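Local coordinates for polysaccharide biosynthesis protein CapD (Bacillus thuringiensis HD-771, PDB 6BWC) that probably catalyses an NADP(H)-dependent modification of UDP-N-acetylglucosamine in the biosynthesis of CMP-pseudaminic acid, a sugar used to glycosylate flagellin, at residues Leu282-Leu287 with Lys307-Gly312; Phe227-Pro232 with Pro288-Ile293. The protein carries 2 engineered substitutions. All blocks are in the same frame, centred on the assembly; numbering follows the deposited sequence.

Interaction 1. Residues Leu282-Leu287 with Lys307-Gly312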
ATOM      1  N   LEU C 282      -2.420 -38.598  17.983  1.00 36.20           N
ATOM      2  CA  LEU C 282      -2.925 -38.806  19.363  1.00 36.17           C
ATOM      3  C   LEU C 282      -4.255 -38.101  19.698  1.00 36.51           C
ATOM      4  O   LEU C 282      -4.881 -38.445  20.699  1.00 38.47           O
ATOM      5  CB  LEU C 282      -1.858 -38.381  20.378  1.00 36.14           C
ATOM      6  CG  LEU C 282      -0.505 -39.118  20.256  1.00 36.30           C
ATOM      7  CD1 LEU C 282       0.645 -38.291  20.810  1.00 34.99           C
ATOM      8  CD2 LEU C 282      -0.555 -40.487  20.927  1.00 35.91           C
ATOM      9  N   GLN C 283      -4.667 -37.115  18.887  1.00 36.26           N
ATOM     10  CA  GLN C 283      -5.999 -36.455  19.012  1.00 34.90           C
ATOM     11  C   GLN C 283      -6.950 -36.751  17.862  1.00 32.69           C
ATOM     12  O   GLN C 283      -8.128 -36.379  17.955  1.00 32.43           O
ATOM     13  CB  GLN C 283      -5.940 -34.914  19.183  1.00 35.12           C
ATOM     14  CG  GLN C 283      -4.602 -34.223  18.992  1.00 35.80           C
ATOM     15  CD  GLN C 283      -3.730 -34.337  20.230  1.00 36.62           C
ATOM     16  OE1 GLN C 283      -4.202 -34.132  21.344  1.00 39.92           O
ATOM     17  NE2 GLN C 283      -2.463 -34.659  20.046  1.00 35.70           N
ATOM     18  N   ALA C 284      -6.457 -37.402  16.806  1.00 29.88           N
ATOM     19  CA  ALA C 284      -7.225 -37.599  15.571  1.00 29.12           C
ATOM     20  C   ALA C 284      -8.332 -38.681  15.650  1.00 28.82           C
ATOM     21  O   ALA C 284      -8.174 -39.697  16.311  1.00 28.45           O
ATOM     22  CB  ALA C 284      -6.261 -37.908  14.431  1.00 29.09           C
ATOM     23  N   PHE C 285      -9.447 -38.459  14.961  1.00 29.97           N
ATOM     24  CA  PHE C 285     -10.540 -39.438  14.888  1.00 31.22           C
ATOM     25  C   PHE C 285     -10.483 -40.270  13.602  1.00 31.69           C
ATOM     26  O   PHE C 285     -10.086 -39.762  12.568  1.00 32.29           O
ATOM     27  CB  PHE C 285     -11.880 -38.716  15.043  1.00 31.98           C
ATOM     28  CG  PHE C 285     -12.037 -38.064  16.390  1.00 33.54           C
ATOM     29  CD1 PHE C 285     -12.554 -38.777  17.482  1.00 34.99           C
ATOM     30  CD2 PHE C 285     -11.610 -36.756  16.604  1.00 35.03           C
ATOM     31  CE1 PHE C 285     -12.666 -38.187  18.746  1.00 34.18           C
ATOM     32  CE2 PHE C 285     -11.717 -36.158  17.866  1.00 34.42           C
ATOM     33  CZ  PHE C 285     -12.246 -36.875  18.935  1.00 34.39           C
ATOM     34  N   GLU C 286     -10.835 -41.555  13.680  1.00 32.13           N
ATOM     35  CA  GLU C 286     -10.961 -42.415  12.498  1.00 31.72           C
ATOM     36  C   GLU C 286     -12.414 -42.618  12.149  1.00 34.06           C
ATOM     37  O   GLU C 286     -13.236 -42.882  13.020  1.00 33.86           O
ATOM     38  CB  GLU C 286     -10.369 -43.794  12.730  1.00 31.61           C
ATOM     39  CG  GLU C 286      -8.913 -43.881  12.383  1.00 31.78           C
ATOM     40  CD  GLU C 286      -8.394 -45.298  12.339  1.00 32.31           C
ATOM     41  OE1 GLU C 286      -7.302 -45.581  12.907  1.00 34.26           O
ATOM     42  OE2 GLU C 286      -9.072 -46.119  11.698  1.00 31.65           O
ATOM     43  N   LEU C 287     -12.710 -42.475  10.860  1.00 37.29           N
ATOM     44  CA  LEU C 287     -13.941 -42.950  10.235  1.00 37.69           C
ATOM     45  C   LEU C 287     -13.508 -44.079   9.288  1.00 37.30           C
ATOM     46  O   LEU C 287     -12.291 -44.270   9.045  1.00 33.11           O
ATOM     47  CB  LEU C 287     -14.633 -41.818   9.447  1.00 38.31           C
ATOM     48  CG  LEU C 287     -15.326 -40.693  10.238  1.00 39.27           C
ATOM     49  CD1 LEU C 287     -15.620 -39.507   9.324  1.00 39.62           C
ATOM     50  CD2 LEU C 287     -16.613 -41.159  10.915  1.00 40.09           C
ATOM     51  N   LYS C 307     -14.797 -42.213  17.106  1.00 44.22           N
ATOM     52  CA  LYS C 307     -13.685 -43.178  17.254  1.00 45.46           C
ATOM     53  C   LYS C 307     -12.275 -42.534  17.277  1.00 42.01           C
ATOM     54  O   LYS C 307     -11.918 -41.805  16.366  1.00 38.16           O
ATOM     55  CB  LYS C 307     -13.755 -44.250  16.144  1.00 47.10           C
ATOM     56  CG  LYS C 307     -12.975 -45.523  16.482  1.00 51.70           C
ATOM     57  CD  LYS C 307     -12.349 -46.224  15.274  1.00 54.69           C
ATOM     58  CE  LYS C 307     -11.152 -47.077  15.704  1.00 57.27           C
ATOM     59  NZ  LYS C 307     -10.515 -47.863  14.608  1.00 57.24           N
ATOM     60  N   ARG C 308     -11.486 -42.825  18.312  1.00 40.64           N
ATOM     61  CA  ARG C 308     -10.110 -42.332  18.394  1.00 40.11           C
ATOM     62  C   ARG C 308      -9.245 -43.224  17.537  1.00 37.89           C
ATOM     63  O   ARG C 308      -9.432 -44.427  17.495  1.00 36.92           O
ATOM     64  CB  ARG C 308      -9.572 -42.317  19.822  1.00 42.58           C
ATOM     65  CG  ARG C 308      -9.799 -41.028  20.589  1.00 46.69           C
ATOM     66  CD  ARG C 308      -9.862 -41.314  22.086  1.00 52.72           C
ATOM     67  NE  ARG C 308      -9.573 -40.155  22.935  1.00 59.91           N
ATOM     68  CZ  ARG C 308      -9.724 -40.118  24.272  1.00 65.75           C
ATOM     69  NH1 ARG C 308     -10.181 -41.172  24.958  1.00 64.24           N
ATOM     70  NH2 ARG C 308      -9.424 -39.004  24.943  1.00 66.76           N
ATOM     71  N   ALA C 309      -8.292 -42.606  16.858  1.00 38.39           N
ATOM     72  CA  ALA C 309      -7.434 -43.279  15.894  1.00 36.90           C
ATOM     73  C   ALA C 309      -6.299 -43.897  16.649  1.00 36.35           C
ATOM     74  O   ALA C 309      -6.078 -43.550  17.812  1.00 34.74           O
ATOM     75  CB  ALA C 309      -6.896 -42.272  14.889  1.00 36.43           C
ATOM     76  N   LYS C 310      -5.561 -44.788  15.989  1.00 37.74           N
ATOM     77  CA  LYS C 310      -4.320 -45.309  16.576  1.00 40.51           C
ATOM     78  C   LYS C 310      -3.212 -44.239  16.488  1.00 39.92           C
ATOM     79  O   LYS C 310      -3.216 -43.434  15.549  1.00 43.59           O
ATOM     80  CB  LYS C 310      -3.891 -46.624  15.902  1.00 41.71           C
ATOM     81  CG  LYS C 310      -3.044 -47.524  16.807  1.00 43.76           C
ATOM     82  CD  LYS C 310      -3.861 -48.192  17.922  1.00 45.44           C
ATOM     83  CE  LYS C 310      -3.108 -48.222  19.261  1.00 47.42           C
ATOM     84  NZ  LYS C 310      -3.646 -49.233  20.232  1.00 46.08           N
ATOM     85  N   ALA C 311      -2.291 -44.213  17.467  1.00 37.69           N
ATOM     86  CA  ALA C 311      -1.084 -43.356  17.400  1.00 35.46           C
ATOM     87  C   ALA C 311      -0.137 -43.868  16.319  1.00 34.34           C
ATOM     88  O   ALA C 311      -0.454 -44.812  15.605  1.00 35.26           O
ATOM     89  CB  ALA C 311      -0.355 -43.315  18.737  1.00 34.81           C
ATOM     90  N   GLY C 312       1.016 -43.230  16.176  1.00 33.44           N
ATOM     91  CA  GLY C 312       2.077 -43.755  15.309  1.00 31.97           C
ATOM     92  C   GLY C 312       2.246 -42.992  14.019  1.00 30.50           C
ATOM     93  O   GLY C 312       1.446 -42.127  13.689  1.00 32.41           O
TER
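Phe285 and Arg308 form a single beta bridge at the margin of the Rossmann-type sheet, where the short strand 285-286 is its outermost strand on this side and the segment 307-312 runs alongside as an irregular extension. Their CA atoms are 4.6 Å apart, and the end-to-end directions of the touching parts differ by 136°, so the two chains are largely opposed yet far from a straight ladder. Two backbone hydrogen bonds flank the bridged pair. Glu286 N donates to Lys307 O at 2.9 Å, and Ala309 N donates to Ala284 O at 3.0 Å; both are somewhat bent at the hydrogen. Lys307 O also lies at the edge of the Phe285 ring, near the ring plane, with CD1 of Phe285 3.3 Å from that oxygen. With CG of Phe285 beside its own backbone N (chi1 -64°), the ring edge turns to this oxygen.

Beyond the bridge, side chains close the two flanks. Glu286 CG rests on Ala309 CB at 3.6 Å, and the Glu286 and Lys307 side chains run side by side, pointing the same way. Their ends meet in a long salt bridge, Glu286 OE2 to Lys307 NZ at 3.7 Å; the stronger partner of this carboxylate is Lys230, just past the end of strand 226-229. At the other end Leu282 CD2 packs on Ala311 CB at 3.6 Å, with the methyl groups of Ala284 and Ala309 in loose contact between. The contact lies at the surface, although Ala284 is buried, and no other subunit touches the two segments. The arrangement is that of a sheet edge strand extended by a single isolated bridge to a loop that follows it without becoming a strand.

Interaction 2. Residues Phe227-Pro232 with Pro288-Ile293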
ATOM      1  N   PHE C 227      -9.758 -32.694   7.590  1.00 20.21           N
ATOM      2  CA  PHE C 227     -10.079 -34.016   7.032  1.00 20.99           C
ATOM      3  C   PHE C 227      -8.946 -34.600   6.144  1.00 19.91           C
ATOM      4  O   PHE C 227      -8.452 -33.922   5.244  1.00 19.60           O
ATOM      5  CB  PHE C 227     -11.361 -33.926   6.207  1.00 22.47           C
ATOM      6  CG  PHE C 227     -12.576 -33.538   6.999  1.00 23.59           C
ATOM      7  CD1 PHE C 227     -12.892 -32.218   7.213  1.00 24.32           C
ATOM      8  CD2 PHE C 227     -13.421 -34.504   7.505  1.00 24.43           C
ATOM      9  CE1 PHE C 227     -14.031 -31.870   7.927  1.00 25.12           C
ATOM     10  CE2 PHE C 227     -14.545 -34.166   8.237  1.00 24.83           C
ATOM     11  CZ  PHE C 227     -14.855 -32.842   8.445  1.00 25.11           C
ATOM     12  N   ILE C 228      -8.541 -35.848   6.397  1.00 19.06           N
ATOM     13  CA  ILE C 228      -7.586 -36.563   5.524  1.00 18.70           C
ATOM     14  C   ILE C 228      -8.115 -37.951   5.162  1.00 18.61           C
ATOM     15  O   ILE C 228      -8.643 -38.678   5.994  1.00 17.62           O
ATOM     16  CB  ILE C 228      -6.184 -36.760   6.146  1.00 18.40           C
ATOM     17  CG1 ILE C 228      -5.713 -35.510   6.880  1.00 18.03           C
ATOM     18  CG2 ILE C 228      -5.175 -37.194   5.078  1.00 18.63           C
ATOM     19  CD1 ILE C 228      -6.021 -35.535   8.358  1.00 17.88           C
ATOM     20  N   LEU C 229      -7.908 -38.314   3.908  1.00 19.56           N
ATOM     21  CA  LEU C 229      -8.503 -39.495   3.325  1.00 20.44           C
ATOM     22  C   LEU C 229      -7.523 -40.634   3.452  1.00 21.22           C
ATOM     23  O   LEU C 229      -6.320 -40.411   3.342  1.00 21.81           O
ATOM     24  CB  LEU C 229      -8.791 -39.208   1.856  1.00 20.55           C
ATOM     25  CG  LEU C 229      -9.837 -40.066   1.151  1.00 20.94           C
ATOM     26  CD1 LEU C 229     -11.244 -39.884   1.744  1.00 21.11           C
ATOM     27  CD2 LEU C 229      -9.831 -39.724  -0.343  1.00 20.53           C
ATOM     28  N   LYS C 230      -8.016 -41.847   3.702  1.00 22.18           N
ATOM     29  CA  LYS C 230      -7.132 -43.021   3.757  1.00 21.86           C
ATOM     30  C   LYS C 230      -6.758 -43.252   2.309  1.00 22.17           C
ATOM     31  O   LYS C 230      -7.627 -43.500   1.484  1.00 23.22           O
ATOM     32  CB  LYS C 230      -7.808 -44.274   4.316  1.00 21.37           C
ATOM     33  CG  LYS C 230      -8.639 -44.100   5.575  1.00 21.09           C
ATOM     34  CD  LYS C 230      -8.131 -44.895   6.774  1.00 21.05           C
ATOM     35  CE  LYS C 230      -9.305 -45.404   7.595  1.00 21.28           C
ATOM     36  NZ  LYS C 230      -9.044 -45.483   9.045  1.00 21.47           N
ATOM     37  N   MET C 231      -5.479 -43.131   1.985  1.00 22.13           N
ATOM     38  CA  MET C 231      -5.055 -43.229   0.605  1.00 21.85           C
ATOM     39  C   MET C 231      -4.009 -44.311   0.436  1.00 20.88           C
ATOM     40  O   MET C 231      -3.243 -44.609   1.341  1.00 21.31           O
ATOM     41  CB  MET C 231      -4.498 -41.896   0.114  1.00 22.79           C
ATOM     42  CG  MET C 231      -5.491 -40.730   0.135  1.00 22.91           C
ATOM     43  SD  MET C 231      -4.751 -39.180   0.711  1.00 23.05           S
ATOM     44  CE  MET C 231      -3.533 -39.076  -0.563  1.00 23.42           C
ATOM     45  N   PRO C 232      -3.980 -44.915  -0.740  1.00 20.10           N
ATOM     46  CA  PRO C 232      -3.004 -45.936  -1.033  1.00 19.53           C
ATOM     47  C   PRO C 232      -1.632 -45.360  -1.383  1.00 19.13           C
ATOM     48  O   PRO C 232      -1.532 -44.335  -2.071  1.00 17.97           O
ATOM     49  CB  PRO C 232      -3.606 -46.618  -2.254  1.00 20.25           C
ATOM     50  CG  PRO C 232      -4.338 -45.514  -2.946  1.00 19.94           C
ATOM     51  CD  PRO C 232      -4.951 -44.744  -1.836  1.00 19.73           C
ATOM     52  N   PRO C 288     -14.485 -44.842   8.761  1.00 38.46           N
ATOM     53  CA  PRO C 288     -14.163 -45.846   7.763  1.00 39.34           C
ATOM     54  C   PRO C 288     -13.075 -45.410   6.754  1.00 38.79           C
ATOM     55  O   PRO C 288     -12.009 -46.019   6.711  1.00 38.44           O
ATOM     56  CB  PRO C 288     -15.527 -46.091   7.072  1.00 41.26           C
ATOM     57  CG  PRO C 288     -16.588 -45.540   7.993  1.00 40.36           C
ATOM     58  CD  PRO C 288     -15.884 -44.989   9.207  1.00 40.30           C
ATOM     59  N   ASP C 289     -13.333 -44.334   6.011  1.00 39.30           N
ATOM     60  CA  ASP C 289     -12.505 -43.920   4.865  1.00 38.54           C
ATOM     61  C   ASP C 289     -11.662 -42.648   5.053  1.00 33.96           C
ATOM     62  O   ASP C 289     -11.024 -42.184   4.110  1.00 31.62           O
ATOM     63  CB  ASP C 289     -13.424 -43.746   3.656  1.00 41.78           C
ATOM     64  CG  ASP C 289     -13.763 -45.066   2.993  1.00 46.15           C
ATOM     65  OD1 ASP C 289     -14.925 -45.201   2.547  1.00 49.62           O
ATOM     66  OD2 ASP C 289     -12.867 -45.949   2.898  1.00 47.38           O
ATOM     67  N   MET C 290     -11.583 -42.156   6.288  1.00 31.52           N
ATOM     68  CA  MET C 290     -11.189 -40.777   6.568  1.00 29.55           C
ATOM     69  C   MET C 290     -10.715 -40.574   8.019  1.00 28.28           C
ATOM     70  O   MET C 290     -11.243 -41.206   8.926  1.00 28.79           O
ATOM     71  CB  MET C 290     -12.430 -39.937   6.320  1.00 28.90           C
ATOM     72  CG  MET C 290     -12.324 -38.452   6.565  1.00 28.52           C
ATOM     73  SD  MET C 290     -13.952 -37.775   6.277  1.00 27.07           S
ATOM     74  CE  MET C 290     -14.054 -37.967   4.490  1.00 28.12           C
ATOM     75  N   PHE C 291      -9.716 -39.713   8.231  1.00 27.08           N
ATOM     76  CA  PHE C 291      -9.374 -39.228   9.587  1.00 25.64           C
ATOM     77  C   PHE C 291      -9.842 -37.790   9.725  1.00 24.46           C
ATOM     78  O   PHE C 291      -9.853 -37.051   8.754  1.00 22.98           O
ATOM     79  CB  PHE C 291      -7.873 -39.249   9.888  1.00 25.11           C
ATOM     80  CG  PHE C 291      -7.215 -40.595   9.735  1.00 25.26           C
ATOM     81  CD1 PHE C 291      -7.064 -41.446  10.828  1.00 24.58           C
ATOM     82  CD2 PHE C 291      -6.675 -40.990   8.502  1.00 25.65           C
ATOM     83  CE1 PHE C 291      -6.413 -42.666  10.692  1.00 24.22           C
ATOM     84  CE2 PHE C 291      -6.033 -42.217   8.361  1.00 25.26           C
ATOM     85  CZ  PHE C 291      -5.911 -43.060   9.458  1.00 24.76           C
ATOM     86  N   ILE C 292     -10.216 -37.418  10.944  1.00 24.50           N
ATOM     87  CA  ILE C 292     -10.580 -36.059  11.297  1.00 25.42           C
ATOM     88  C   ILE C 292      -9.665 -35.637  12.434  1.00 25.80           C
ATOM     89  O   ILE C 292      -9.716 -36.224  13.505  1.00 26.82           O
ATOM     90  CB  ILE C 292     -12.058 -35.967  11.746  1.00 26.34           C
ATOM     91  CG1 ILE C 292     -12.964 -36.415  10.585  1.00 27.36           C
ATOM     92  CG2 ILE C 292     -12.414 -34.544  12.205  1.00 26.07           C
ATOM     93  CD1 ILE C 292     -14.461 -36.429  10.857  1.00 27.38           C
ATOM     94  N   ILE C 293      -8.812 -34.647  12.193  1.00 25.80           N
ATOM     95  CA  ILE C 293      -8.012 -34.043  13.253  1.00 26.00           C
ATOM     96  C   ILE C 293      -8.791 -32.824  13.715  1.00 25.53           C
ATOM     97  O   ILE C 293      -9.149 -31.993  12.898  1.00 26.22           O
ATOM     98  CB  ILE C 293      -6.607 -33.601  12.774  1.00 26.36           C
ATOM     99  CG1 ILE C 293      -5.911 -34.716  11.972  1.00 27.03           C
ATOM    100  CG2 ILE C 293      -5.737 -33.194  13.962  1.00 25.92           C
ATOM    101  CD1 ILE C 293      -4.528 -34.332  11.458  1.00 27.16           C
TER
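Lys230 lays its amine near the face of the Phe291 ring in an off-centre cation-pi contact: NZ is 4.5 Å from the ring centroid and 29° off the normal. The lysine chain crosses the aromatic side chain at about a right angle, bending at chi2, chi3 and chi4, and its CD passes 3.8 Å from Phe291 CE2. The amine is shared, since its strongest partner is the carboxylate of Glu286, while Tyr314 meets the same phenyl ring edge-to-face.

Next to this lysine the segments pair as antiparallel strands, the axes of 227-229 and 290-293 running at 157°. Ile228 and Phe291 are the hydrogen-bonded pair, Ile228 N to Phe291 O at 3.0 Å and Phe291 N to Ile228 O at 2.7 Å. Past the strand end, Lys230 N still reaches Asp289 O at 3.1 Å, but from above the carbonyl plane.

The sheet face bearing Phe227, Leu229, Met290 and Ile292 is apolar. Met290 SD sits at the edge of the Phe227 ring, 3.5 Å from CD2 of Phe227, a Met-aromatic contact reached with Met290 CG opposite its backbone N (chi1 179°). Ile292 lies alongside that ring, and helix 207-220 packs on Phe227, Leu229 and Met290. Ile228, on the face shared with Phe291, sends CD1 to Ile293 CD1, 3.6 Å away. The chemistry is thus divided: apolar packing and straight backbone bonds hold the strands, while a lysine held by both a carboxylate and a ring is probably stabilised as a cation at the strand end.

Interactions 1 and 2 are neighbouring steps across one sheet edge, their centres 10 Å apart, with strand 290-293 lying between 226-229 and 285-286. Phe285 N to Ile292 O, 2.7 Å, is a probable hydrogen bond joining the two steps. Side chains join them again: Glu286 OE2 and Lys230 NZ form a 2.7 Å salt bridge, and Glu286 CG packs on the Phe291 ring, so this glutamate bears on both contacts. The ligands lie toward the interaction 2 side; the Ile228 side chain is about 10 Å from bound NADP and about 10 Å from UDP-N-acetylglucosamine. At that distance the contacts probably shape the sheet's outer side rather than touch the ligands directly.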